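Long-range contact in GTP pyrophosphokinase YjbM (Bacillus subtilis, PDB 5DEC), which makes the alarmone (p)ppGpp by transferring pyrophosphate from ATP to GDP or GTP, working as an allosterically regulated homotetramer: residues B[123-128]-B[146-151]. Residues are numbered along the deposited sequence; the frame is centred on the assembly and turned at random.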
loop_
_atom_site.group_PDB
_atom_site.type_symbol
_atom_site.label_atom_id
_atom_site.label_comp_id
_atom_site.label_asym_id
_atom_site.label_seq_id
_atom_site.Cartn_x
_atom_site.Cartn_y
_atom_site.Cartn_z
ATOM N N TYR B 123 9.711 31.168 -1.636
ATOM C CA TYR B 123 9.255 29.888 -2.208
ATOM C C TYR B 123 10.284 29.369 -3.186
ATOM O O TYR B 123 10.710 30.088 -4.084
ATOM C CB TYR B 123 7.898 30.031 -2.914
ATOM C CG TYR B 123 7.367 28.755 -3.563
ATOM C CD1 TYR B 123 6.755 27.758 -2.802
ATOM C CD2 TYR B 123 7.474 28.557 -4.939
ATOM C CE1 TYR B 123 6.271 26.587 -3.398
ATOM C CE2 TYR B 123 6.989 27.399 -5.545
ATOM C CZ TYR B 123 6.387 26.421 -4.768
ATOM O OH TYR B 123 5.904 25.275 -5.364
ATOM N N ARG B 124 10.710 28.130 -2.976
ATOM C CA ARG B 124 11.653 27.462 -3.864
ATOM C C ARG B 124 11.054 26.124 -4.339
ATOM O O ARG B 124 10.694 25.284 -3.502
ATOM C CB ARG B 124 12.954 27.256 -3.100
ATOM C CG ARG B 124 13.605 28.575 -2.695
ATOM C CD ARG B 124 14.565 28.385 -1.518
ATOM N NE ARG B 124 15.630 27.432 -1.776
ATOM C CZ ARG B 124 15.933 26.422 -0.962
ATOM N NH1 ARG B 124 15.226 26.215 0.147
ATOM N NH2 ARG B 124 16.927 25.603 -1.273
ATOM N N SER B 125 10.980 25.923 -5.661
ATOM C CA SER B 125 10.423 24.695 -6.258
ATOM C C SER B 125 10.563 24.710 -7.782
ATOM O O SER B 125 10.498 25.768 -8.409
ATOM C CB SER B 125 8.945 24.511 -5.875
ATOM O OG SER B 125 8.422 23.264 -6.314
ATOM N N TYR B 126 10.790 23.547 -8.382
ATOM C CA TYR B 126 10.717 23.462 -9.835
ATOM C C TYR B 126 9.396 22.828 -10.258
ATOM O O TYR B 126 9.029 21.774 -9.742
ATOM C CB TYR B 126 11.878 22.654 -10.388
ATOM C CG TYR B 126 11.807 22.453 -11.879
ATOM C CD1 TYR B 126 12.311 23.407 -12.750
ATOM C CD2 TYR B 126 11.231 21.302 -12.421
ATOM C CE1 TYR B 126 12.253 23.222 -14.118
ATOM C CE2 TYR B 126 11.165 21.114 -13.784
ATOM C CZ TYR B 126 11.679 22.076 -14.626
ATOM O OH TYR B 126 11.624 21.886 -15.985
ATOM N N HIS B 127 8.701 23.439 -11.213
ATOM C CA HIS B 127 7.436 22.890 -11.675
ATOM C C HIS B 127 7.512 22.440 -13.122
ATOM O O HIS B 127 8.120 23.107 -13.969
ATOM C CB HIS B 127 6.299 23.916 -11.561
ATOM C CG HIS B 127 6.019 24.384 -10.174
ATOM N ND1 HIS B 127 4.831 24.986 -9.822
ATOM C CD2 HIS B 127 6.754 24.322 -9.031
ATOM C CE1 HIS B 127 4.852 25.295 -8.539
ATOM N NE2 HIS B 127 6.013 24.898 -8.037
ATOM N N LEU B 128 6.889 21.304 -13.412
ATOM C CA LEU B 128 6.558 21.015 -14.800
ATOM C C LEU B 128 5.161 20.414 -14.893
ATOM O O LEU B 128 4.605 19.936 -13.908
ATOM C CB LEU B 128 7.602 20.116 -15.447
ATOM C CG LEU B 128 7.942 18.748 -14.896
ATOM C CD1 LEU B 128 7.060 17.696 -15.504
ATOM C CD2 LEU B 128 9.381 18.471 -15.253
ATOM N N GLU B 146 0.434 18.147 -12.758
ATOM C CA GLU B 146 1.561 18.984 -12.349
ATOM C C GLU B 146 2.570 18.152 -11.562
ATOM O O GLU B 146 2.201 17.405 -10.663
ATOM C CB GLU B 146 1.100 20.155 -11.490
ATOM C CG GLU B 146 2.257 21.035 -11.027
ATOM C CD GLU B 146 1.819 22.047 -9.978
ATOM O OE1 GLU B 146 1.804 21.680 -8.781
ATOM O OE2 GLU B 146 1.468 23.184 -10.351
ATOM N N ILE B 147 3.844 18.266 -11.910
ATOM C CA ILE B 147 4.884 17.582 -11.151
ATOM C C ILE B 147 5.830 18.651 -10.597
ATOM O O ILE B 147 6.404 19.418 -11.362
ATOM C CB ILE B 147 5.705 16.607 -12.002
ATOM C CG1 ILE B 147 4.814 15.566 -12.688
ATOM C CG2 ILE B 147 6.779 15.923 -11.123
ATOM C CD1 ILE B 147 5.591 14.577 -13.534
ATOM N N GLN B 148 5.964 18.731 -9.281
ATOM C CA GLN B 148 6.957 19.635 -8.685
ATOM C C GLN B 148 8.162 18.854 -8.192
ATOM O O GLN B 148 8.025 17.720 -7.741
ATOM C CB GLN B 148 6.376 20.439 -7.530
ATOM C CG GLN B 148 5.148 21.261 -7.864
ATOM C CD GLN B 148 4.823 22.249 -6.751
ATOM O OE1 GLN B 148 5.707 22.655 -5.991
ATOM N NE2 GLN B 148 3.550 22.593 -6.614
ATOM N N ILE B 149 9.351 19.443 -8.321
ATOM C CA ILE B 149 10.563 18.811 -7.829
ATOM C C ILE B 149 11.190 19.763 -6.784
ATOM O O ILE B 149 11.383 20.936 -7.070
ATOM C CB ILE B 149 11.541 18.530 -8.968
ATOM C CG1 ILE B 149 10.779 17.960 -10.188
ATOM C CG2 ILE B 149 12.680 17.578 -8.502
ATOM C CD1 ILE B 149 11.670 17.789 -11.403
ATOM N N ARG B 150 11.484 19.251 -5.594
ATOM C CA ARG B 150 11.927 20.079 -4.471
ATOM C C ARG B 150 12.988 19.371 -3.679
ATOM O O ARG B 150 12.955 18.156 -3.583
ATOM C CB ARG B 150 10.761 20.378 -3.516
ATOM C CG ARG B 150 9.553 21.059 -4.105
ATOM C CD ARG B 150 8.437 21.066 -3.077
ATOM N NE ARG B 150 7.351 21.966 -3.433
ATOM C CZ ARG B 150 6.286 22.171 -2.674
ATOM N NH1 ARG B 150 6.172 21.538 -1.514
ATOM N NH2 ARG B 150 5.353 23.029 -3.058
ATOM N N THR B 151 13.903 20.109 -3.053
ATOM C CA THR B 151 14.718 19.470 -2.026
ATOM C C THR B 151 13.853 19.258 -0.800
ATOM O O THR B 151 12.771 19.841 -0.689
ATOM C CB THR B 151 15.975 20.285 -1.622
ATOM O OG1 THR B 151 15.566 21.560 -1.114
ATOM C CG2 THR B 151 16.905 20.506 -2.822
HETATM O O HOH W 1 3.282 24.832 -4.853
#
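His127 and Gln148 stack on each other across an antiparallel beta hairpin, strands 126-136 and 139-151, in the central mixed sheet of this RelA/SpoT synthetase domain. They form a non-hydrogen-bonded pair on the face that probably carries the active site. Their side chains run side by side, with ring and amide planes 28° apart. Gln148 CG sits over the ring face in a CH-pi contact, 3.8 Å from the His127 centroid. The amide follows, offset toward the ring rim. Gln148 CG lies anti to its carbonyl carbon (chi1 -56°), and the extended chain then carries the amide along the imidazole.

Gln148 OE1 accepts a hydrogen bond from Ser125 OG at 2.8 Å. Arg150 NE and NH2 add two weak ones from the same strand. Arg150 NH1 turns to Asn155, a residue of the allosteric site. At the imidazole edge, Tyr123 OH hydrogen-bonds His127 NE2 in the plane of both rings. His127 binds the product, and these contacts are consistent with a second shell that positions its ring. Replacing Gln148 with alanine is likely to leave Ser125 OG without this acceptor and one face of the His127 ring without its amide cover.

On the other face, Tyr126 CD2 packs against Ile149 CD1 at 3.7 Å, and Leu128 CD1 lies against Ile147 CB. Paired backbone bonds join Tyr126 to Ile149 and Leu128 to Ile147. Glu146, the inferred proton acceptor, is held from its own strand: Gln148 NE2 donates to Glu146 OE1 at 2.9 Å, nearly straight at 168°, from above the carboxylate plane.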